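Local coordinates for protein acetyl-CoA acetyltransferase (Mycobacterium smegmatis, PDB 4EGV) that is a monomeric thiolase-like protein of thiolase fold that probably has acyltransferase activity, at residues R214-S225 / T238-V248; L334-C345 / R365-P374. All blocks are in the same frame, centred on the assembly; numbering follows the deposited sequence.

Contact 1 of 2, residues R214-S225 / T238-V248; sequences RLAMAELFAPFS and TERSVEELLTV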
# COMPACT_ATOMS: atom_id res chain seq x y z
N ARG A 214 -9.34 -4.08 18.92
CA ARG A 214 -9.67 -2.71 18.64
C ARG A 214 -8.69 -1.73 19.30
O ARG A 214 -8.38 -0.69 18.74
CB ARG A 214 -11.13 -2.42 19.00
CG ARG A 214 -11.57 -1.07 18.49
CD ARG A 214 -12.96 -0.95 17.96
NE ARG A 214 -14.03 -0.73 18.93
CZ ARG A 214 -15.03 -1.58 19.13
NH1 ARG A 214 -15.09 -2.72 18.48
NH2 ARG A 214 -15.97 -1.31 20.00
N LEU A 215 -8.15 -2.10 20.46
CA LEU A 215 -7.13 -1.28 21.13
C LEU A 215 -5.80 -1.32 20.39
O LEU A 215 -5.12 -0.29 20.27
CB LEU A 215 -6.96 -1.72 22.60
CG LEU A 215 -5.86 -1.10 23.46
CD1 LEU A 215 -6.22 0.29 23.94
CD2 LEU A 215 -5.50 -1.99 24.64
N ALA A 216 -5.44 -2.50 19.89
CA ALA A 216 -4.20 -2.64 19.16
C ALA A 216 -4.19 -1.75 17.92
O ALA A 216 -3.19 -1.08 17.66
CB ALA A 216 -3.97 -4.11 18.79
N MSE A 217 -5.31 -1.74 17.19
CA MSE A 217 -5.51 -0.91 16.00
C MSE A 217 -5.44 0.59 16.28
O MSE A 217 -4.89 1.35 15.49
CB MSE A 217 -6.86 -1.18 15.38
CG MSE A 217 -6.99 -2.45 14.63
SE MSE A 217 -8.74 -2.61 13.66
CE MSE A 217 -10.04 -1.97 14.96
N ALA A 218 -6.06 1.02 17.37
CA ALA A 218 -5.99 2.39 17.75
C ALA A 218 -4.58 2.78 18.19
O ALA A 218 -4.16 3.89 17.92
CB ALA A 218 -7.01 2.67 18.81
N GLU A 219 -3.86 1.87 18.83
CA GLU A 219 -2.48 2.13 19.27
C GLU A 219 -1.44 2.14 18.17
O GLU A 219 -0.41 2.80 18.28
CB GLU A 219 -2.04 1.17 20.39
CG GLU A 219 -2.50 1.65 21.75
CD GLU A 219 -1.92 0.88 22.92
OE1 GLU A 219 -1.89 -0.38 22.88
OE2 GLU A 219 -1.53 1.55 23.91
N LEU A 220 -1.74 1.40 17.11
CA LEU A 220 -0.99 1.44 15.90
C LEU A 220 -1.20 2.77 15.17
O LEU A 220 -0.22 3.40 14.74
CB LEU A 220 -1.40 0.26 15.01
CG LEU A 220 -0.68 0.15 13.68
CD1 LEU A 220 0.70 -0.29 13.88
CD2 LEU A 220 -1.42 -0.76 12.81
N PHE A 221 -2.45 3.21 15.05
CA PHE A 221 -2.82 4.34 14.19
C PHE A 221 -2.70 5.75 14.74
O PHE A 221 -2.62 6.71 13.95
CB PHE A 221 -4.22 4.15 13.61
CG PHE A 221 -4.25 3.52 12.24
CD1 PHE A 221 -3.22 2.69 11.81
CD2 PHE A 221 -5.33 3.72 11.40
CE1 PHE A 221 -3.27 2.11 10.56
CE2 PHE A 221 -5.39 3.11 10.16
CZ PHE A 221 -4.35 2.32 9.74
N ALA A 222 -2.71 5.90 16.07
CA ALA A 222 -2.65 7.24 16.69
C ALA A 222 -1.33 7.96 16.40
O ALA A 222 -1.34 9.15 16.04
CB ALA A 222 -2.97 7.20 18.17
N PRO A 223 -0.18 7.25 16.53
CA PRO A 223 1.10 7.81 16.13
C PRO A 223 1.17 8.23 14.65
O PRO A 223 1.85 9.19 14.32
CB PRO A 223 2.09 6.66 16.39
CG PRO A 223 1.45 5.82 17.37
CD PRO A 223 -0.01 5.94 17.20
N PHE A 224 0.48 7.49 13.78
CA PHE A 224 0.22 7.90 12.39
C PHE A 224 -0.44 9.28 12.22
O PHE A 224 0.08 10.13 11.50
CB PHE A 224 -0.61 6.84 11.68
CG PHE A 224 0.17 5.66 11.26
CD1 PHE A 224 0.31 5.35 9.93
CD2 PHE A 224 0.78 4.86 12.19
CE1 PHE A 224 1.06 4.24 9.53
CE2 PHE A 224 1.53 3.77 11.80
CZ PHE A 224 1.66 3.46 10.48
N SER A 225 -1.57 9.51 12.90
CA SER A 225 -2.30 10.75 12.72
C SER A 225 -1.57 11.93 13.32
O SER A 225 -1.80 13.06 12.91
CB SER A 225 -3.76 10.67 13.20
OG SER A 225 -3.88 10.60 14.59
N THR A 238 -6.89 16.25 11.37
CA THR A 238 -6.94 16.43 12.83
C THR A 238 -6.23 15.25 13.50
O THR A 238 -6.39 14.09 13.08
CB THR A 238 -8.38 16.56 13.36
OG1 THR A 238 -9.28 16.44 12.27
CG2 THR A 238 -8.62 17.92 14.01
N GLU A 239 -5.42 15.56 14.52
CA GLU A 239 -4.75 14.52 15.30
C GLU A 239 -5.77 13.81 16.19
O GLU A 239 -6.70 14.43 16.70
CB GLU A 239 -3.60 15.09 16.12
CG GLU A 239 -2.71 14.04 16.72
CD GLU A 239 -1.82 14.54 17.84
OE1 GLU A 239 -1.56 15.76 17.93
OE2 GLU A 239 -1.37 13.69 18.64
N ARG A 240 -5.57 12.49 16.34
CA ARG A 240 -6.48 11.64 17.12
C ARG A 240 -5.71 10.86 18.19
O ARG A 240 -4.62 10.36 17.93
CB ARG A 240 -7.29 10.69 16.21
CG ARG A 240 -7.96 11.33 14.96
CD ARG A 240 -9.22 12.12 15.27
NE ARG A 240 -9.89 12.56 14.06
CZ ARG A 240 -11.02 13.27 14.05
NH1 ARG A 240 -11.61 13.64 15.17
NH2 ARG A 240 -11.57 13.61 12.88
N SER A 241 -6.28 10.77 19.39
CA SER A 241 -5.74 9.94 20.46
C SER A 241 -6.26 8.50 20.34
O SER A 241 -7.23 8.22 19.66
CB SER A 241 -6.09 10.52 21.84
OG SER A 241 -7.48 10.40 22.12
N VAL A 242 -5.59 7.58 21.03
CA VAL A 242 -5.96 6.18 21.09
C VAL A 242 -7.41 6.00 21.54
O VAL A 242 -8.14 5.25 20.93
CB VAL A 242 -5.00 5.42 22.04
CG1 VAL A 242 -5.46 4.01 22.30
CG2 VAL A 242 -3.54 5.42 21.51
N GLU A 243 -7.80 6.70 22.60
CA GLU A 243 -9.14 6.64 23.19
C GLU A 243 -10.20 7.12 22.20
O GLU A 243 -11.24 6.49 22.04
CB GLU A 243 -9.15 7.50 24.48
CG GLU A 243 -10.29 7.23 25.52
CD GLU A 243 -10.04 5.97 26.41
OE1 GLU A 243 -10.18 4.83 25.90
OE2 GLU A 243 -9.73 6.11 27.63
N GLU A 244 -9.91 8.24 21.53
CA GLU A 244 -10.78 8.83 20.52
C GLU A 244 -11.05 7.86 19.36
O GLU A 244 -12.19 7.74 18.94
CB GLU A 244 -10.14 10.11 20.02
CG GLU A 244 -11.01 11.06 19.19
CD GLU A 244 -10.24 12.34 18.79
OE1 GLU A 244 -9.09 12.54 19.27
OE2 GLU A 244 -10.76 13.15 17.99
N LEU A 245 -10.03 7.16 18.88
CA LEU A 245 -10.15 6.17 17.79
C LEU A 245 -10.93 4.91 18.15
O LEU A 245 -11.65 4.34 17.33
CB LEU A 245 -8.76 5.75 17.26
CG LEU A 245 -7.94 6.70 16.38
CD1 LEU A 245 -6.53 6.22 16.16
CD2 LEU A 245 -8.62 6.91 15.06
N LEU A 246 -10.79 4.48 19.40
CA LEU A 246 -11.33 3.23 19.87
C LEU A 246 -12.78 3.35 20.34
O LEU A 246 -13.51 2.36 20.36
CB LEU A 246 -10.41 2.70 20.97
CG LEU A 246 -10.86 1.79 22.12
CD1 LEU A 246 -9.74 0.91 22.60
CD2 LEU A 246 -11.37 2.58 23.28
N THR A 247 -13.17 4.56 20.74
CA THR A 247 -14.51 4.83 21.32
C THR A 247 -15.55 5.11 20.25
O THR A 247 -15.50 6.14 19.57
CB THR A 247 -14.47 6.00 22.35
OG1 THR A 247 -13.50 5.71 23.36
CG2 THR A 247 -15.82 6.20 23.00
N VAL A 248 -16.50 4.19 20.12
CA VAL A 248 -17.60 4.34 19.18
C VAL A 248 -18.60 5.44 19.63
O VAL A 248 -19.17 5.40 20.74
CB VAL A 248 -18.33 2.97 18.94
CG1 VAL A 248 -19.32 3.07 17.79
CG2 VAL A 248 -17.33 1.86 18.68
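Val242 drops as a knob into a hole formed by Leu215, Ala218, Glu219 and Ala222 on helix 210-230, and so seats the short helix 242-246 against the longer one. The helix 242-246 and its lead-in 238-241 cover the Ala218 and Ala222 side of helix 210-230, which also packs on helix 348-357 through Met217 and Leu220, both on Phe351. The two short axes approach to 8.5 Å with 127° between their directions. From the Val242 CB the two methyls part: CG1 goes to Glu219 CG at 3.8 Å and on to the methyl of Ala218 and CD1 of Leu215, while CG2 lies against Ala222 CB, also at 3.8 Å. The small alanines let the helices come close: Ala218 CB meets the CB atoms of Leu245 and Leu246. Farther out, Leu246 CD1 reaches over to Leu215 CD1.

Polar bonds mark the two ends. At one, the Arg214 NE points at the carbonyl O of Leu246 in the guanidinium plane, a weak bond of 3.4 Å. The incoming helix starts with a capping box, in which Ser241 OG accepts from Glu244 N and Glu244 OE1 accepts from Ser241 N, both weakly; OE2 makes a salt bridge with Arg240. At the opposite end Ser225 OG, turned between its backbone N and carbonyl carbon (chi1 71°), gives its proton to Ala222 O and accepts from Arg240 N at 3.1 Å.

Contact 2 of 2, residues L334-C345 / R365-P374; sequences LDDVAAFDLYSC and RGLTLTGGLP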
# COMPACT_ATOMS: atom_id res chain seq x y z
N LEU A 334 17.31 -5.37 9.26
CA LEU A 334 16.22 -4.55 9.77
C LEU A 334 16.64 -3.45 10.76
O LEU A 334 16.04 -2.37 10.78
CB LEU A 334 15.14 -5.43 10.39
CG LEU A 334 13.81 -4.75 10.68
CD1 LEU A 334 13.10 -4.38 9.39
CD2 LEU A 334 12.98 -5.67 11.55
N ASP A 335 17.68 -3.73 11.55
CA ASP A 335 18.15 -2.79 12.57
C ASP A 335 18.90 -1.60 12.01
O ASP A 335 19.01 -0.58 12.67
CB ASP A 335 19.00 -3.52 13.62
CG ASP A 335 18.17 -4.53 14.44
OD1 ASP A 335 16.91 -4.51 14.39
OD2 ASP A 335 18.79 -5.36 15.14
N ASP A 336 19.38 -1.75 10.78
CA ASP A 336 20.18 -0.74 10.09
C ASP A 336 19.36 0.40 9.42
O ASP A 336 19.92 1.39 8.97
CB ASP A 336 21.13 -1.42 9.07
CG ASP A 336 22.09 -2.44 9.72
OD1 ASP A 336 22.54 -2.23 10.85
OD2 ASP A 336 22.43 -3.46 9.10
N VAL A 337 18.04 0.22 9.35
CA VAL A 337 17.08 1.17 8.79
C VAL A 337 16.78 2.30 9.79
O VAL A 337 16.54 2.06 10.97
CB VAL A 337 15.75 0.47 8.42
CG1 VAL A 337 14.81 1.41 7.77
CG2 VAL A 337 15.99 -0.65 7.49
N ALA A 338 16.81 3.53 9.30
CA ALA A 338 16.59 4.71 10.10
C ALA A 338 15.14 5.22 10.11
O ALA A 338 14.69 5.82 11.08
CB ALA A 338 17.53 5.80 9.66
N ALA A 339 14.41 4.98 9.01
CA ALA A 339 13.04 5.49 8.82
C ALA A 339 12.23 4.56 7.94
O ALA A 339 12.76 3.96 7.02
CB ALA A 339 13.05 6.91 8.24
N PHE A 340 10.94 4.44 8.26
CA PHE A 340 9.98 3.60 7.52
C PHE A 340 8.80 4.42 7.03
O PHE A 340 8.33 5.27 7.74
CB PHE A 340 9.41 2.49 8.43
CG PHE A 340 10.41 1.46 8.85
CD1 PHE A 340 10.61 0.31 8.10
CD2 PHE A 340 11.14 1.61 10.03
CE1 PHE A 340 11.51 -0.63 8.48
CE2 PHE A 340 12.06 0.67 10.42
CZ PHE A 340 12.25 -0.45 9.64
N ASP A 341 8.37 4.16 5.79
CA ASP A 341 7.02 4.48 5.33
C ASP A 341 6.35 3.21 4.86
O ASP A 341 6.65 2.70 3.79
CB ASP A 341 6.96 5.54 4.23
CG ASP A 341 5.53 6.09 4.03
OD1 ASP A 341 5.15 7.03 4.73
OD2 ASP A 341 4.79 5.59 3.17
N LEU A 342 5.46 2.71 5.70
CA LEU A 342 4.70 1.49 5.45
C LEU A 342 3.29 1.86 5.04
O LEU A 342 2.65 2.71 5.64
CB LEU A 342 4.73 0.56 6.68
CG LEU A 342 5.89 -0.42 6.93
CD1 LEU A 342 7.14 -0.19 6.15
CD2 LEU A 342 6.20 -0.51 8.42
N TYR A 343 2.82 1.24 3.98
CA TYR A 343 1.52 1.55 3.45
C TYR A 343 0.41 1.12 4.42
O TYR A 343 0.39 -0.02 4.91
CB TYR A 343 1.37 0.86 2.11
CG TYR A 343 0.16 1.24 1.30
CD1 TYR A 343 0.29 2.10 0.20
CD2 TYR A 343 -1.11 0.74 1.62
CE1 TYR A 343 -0.80 2.46 -0.56
CE2 TYR A 343 -2.23 1.09 0.88
CZ TYR A 343 -2.07 1.96 -0.22
OH TYR A 343 -3.17 2.30 -0.97
N SER A 344 -0.53 2.04 4.65
CA SER A 344 -1.50 1.94 5.74
C SER A 344 -2.91 2.44 5.41
O SER A 344 -3.39 3.39 6.05
CB SER A 344 -0.96 2.75 6.94
OG SER A 344 -0.69 4.11 6.59
N CYS A 345 -3.61 1.84 4.44
CA CYS A 345 -5.01 2.29 4.24
C CYS A 345 -5.80 1.75 5.46
O CYS A 345 -6.60 2.42 6.08
CB CYS A 345 -5.56 1.86 2.87
SG CYS A 345 -6.89 2.92 2.05
N ARG A 365 11.51 4.51 15.85
CA ARG A 365 11.84 5.02 14.48
C ARG A 365 10.60 5.55 13.73
O ARG A 365 10.71 6.43 12.91
CB ARG A 365 12.58 3.95 13.65
CG ARG A 365 14.04 3.66 14.11
CD ARG A 365 14.68 2.46 13.39
NE ARG A 365 14.09 1.18 13.76
CZ ARG A 365 14.40 -0.01 13.24
NH1 ARG A 365 15.34 -0.11 12.30
NH2 ARG A 365 13.78 -1.10 13.66
N GLY A 366 9.44 5.01 14.07
CA GLY A 366 8.17 5.35 13.47
C GLY A 366 7.88 4.44 12.30
O GLY A 366 8.78 3.95 11.64
N LEU A 367 6.62 4.21 12.00
CA LEU A 367 6.28 3.39 10.81
C LEU A 367 5.79 4.19 9.59
O LEU A 367 5.47 3.62 8.57
CB LEU A 367 5.27 2.30 11.18
CG LEU A 367 5.66 1.47 12.40
CD1 LEU A 367 4.48 0.66 12.83
CD2 LEU A 367 6.85 0.59 12.07
N THR A 368 5.76 5.51 9.71
CA THR A 368 5.33 6.38 8.62
C THR A 368 6.16 7.65 8.50
O THR A 368 6.67 8.19 9.45
CB THR A 368 3.81 6.71 8.70
OG1 THR A 368 3.40 7.37 7.51
CG2 THR A 368 3.49 7.59 9.92
N LEU A 369 6.30 8.11 7.29
CA LEU A 369 6.99 9.33 7.06
C LEU A 369 6.00 10.42 6.66
O LEU A 369 6.29 11.58 6.73
CB LEU A 369 7.97 9.12 5.92
CG LEU A 369 9.23 8.38 6.27
CD1 LEU A 369 10.00 8.07 4.99
CD2 LEU A 369 10.03 9.25 7.20
N THR A 370 4.84 9.99 6.23
CA THR A 370 3.87 10.84 5.62
C THR A 370 2.73 11.15 6.60
O THR A 370 2.24 12.27 6.69
CB THR A 370 3.35 10.13 4.37
OG1 THR A 370 4.33 10.22 3.33
CG2 THR A 370 2.14 10.76 3.88
N GLY A 371 2.34 10.15 7.32
CA GLY A 371 1.20 10.28 8.16
C GLY A 371 0.23 9.20 7.84
O GLY A 371 -0.63 8.96 8.61
N GLY A 372 0.36 8.56 6.69
CA GLY A 372 -0.49 7.45 6.33
C GLY A 372 -1.82 7.80 5.76
O GLY A 372 -2.17 8.93 5.71
N LEU A 373 -2.58 6.79 5.37
CA LEU A 373 -3.67 6.95 4.44
C LEU A 373 -4.97 7.54 4.93
O LEU A 373 -5.43 8.54 4.41
CB LEU A 373 -3.93 5.69 3.64
CG LEU A 373 -3.52 5.86 2.20
CD1 LEU A 373 -3.60 4.64 1.50
CD2 LEU A 373 -4.29 6.90 1.50
N PRO A 374 -5.59 6.98 5.92
CA PRO A 374 -6.76 7.68 6.35
C PRO A 374 -6.36 9.14 6.46
O PRO A 374 -6.99 9.98 5.84
CB PRO A 374 -7.06 7.06 7.70
CG PRO A 374 -6.35 5.89 7.71
CD PRO A 374 -5.16 6.04 6.95
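The guanidinium of Arg365 meets the ring of Phe340 nearly at a right angle, the two planes 86° apart. Phe340 CE2 stands over the centre of one guanidinium face, 3.7 Å from CZ of Arg365, so the ring offers its edge to the cation while one of its own faces carries CG1 of Val337. At the guanidinium edge, NH1 of Arg365 binds two carbonyl oxygens, Leu334 O and Val337 O, each at 2.8 Å and each close to the guanidinium plane. The Leu334 oxygen takes its bond in its carbonyl plane, the Val337 oxygen from a donor tilted 22° off it. Two nearly straight bonds from one nitrogen fix the rotation of the group, and NH2 also forms a salt bridge with Asp363.

Farther along the strand, backbone and carboxylate bonds take over. Leu342 N donates to Leu367 O at 3.0 Å. Asp341 swings its carboxylate away from the backbone N (chi1 -166°), which brings OD1 into the turn 368-371, where its anti lone pair takes Leu369 N at 3.0 Å and Thr370 N bonds it weakly. Thr368 OG1 braces the same turn, accepting from the N of Thr370 and of Gly371, while OD2 of Asp341 is bonded to Tyr383. Past the turn, Leu373 sets CD1 beside the Tyr343 ring and CB of Cys345; the tyrosine hydroxyl is bonded to Gly380 O.

Strand 337-342 is an outermost strand of the large mixed sheet of this thiolase-fold protein, paired in parallel with strand 402-409. The loop 365-372 runs alongside it, with helix 383-397 touching Thr368 and Leu369, and Phe224 of helix 210-230 packing on Leu367.

In the fold
Contact 2 is the buried one, its centre about 11 Å from the centre of the chain, whereas the centre of contact 1 lies about 20 Å from it and that contact is only partly buried. They share no segment but meet through helix 210-230, which carries contact 1 on one flank and sends two phenylalanines to contact 2: Phe224 CE1 comes 3.4 Å from Ser344 OG, and Phe221 packs on Pro374. The chemistry follows the place. Contact 1 sets a short helix and its lead-in loop on a long helix, mostly through small apolar side chains, with a few polar bonds at its ends. Contact 2 combines apolar packing with hydrogen bonds of an arginine, an aspartate and the backbone.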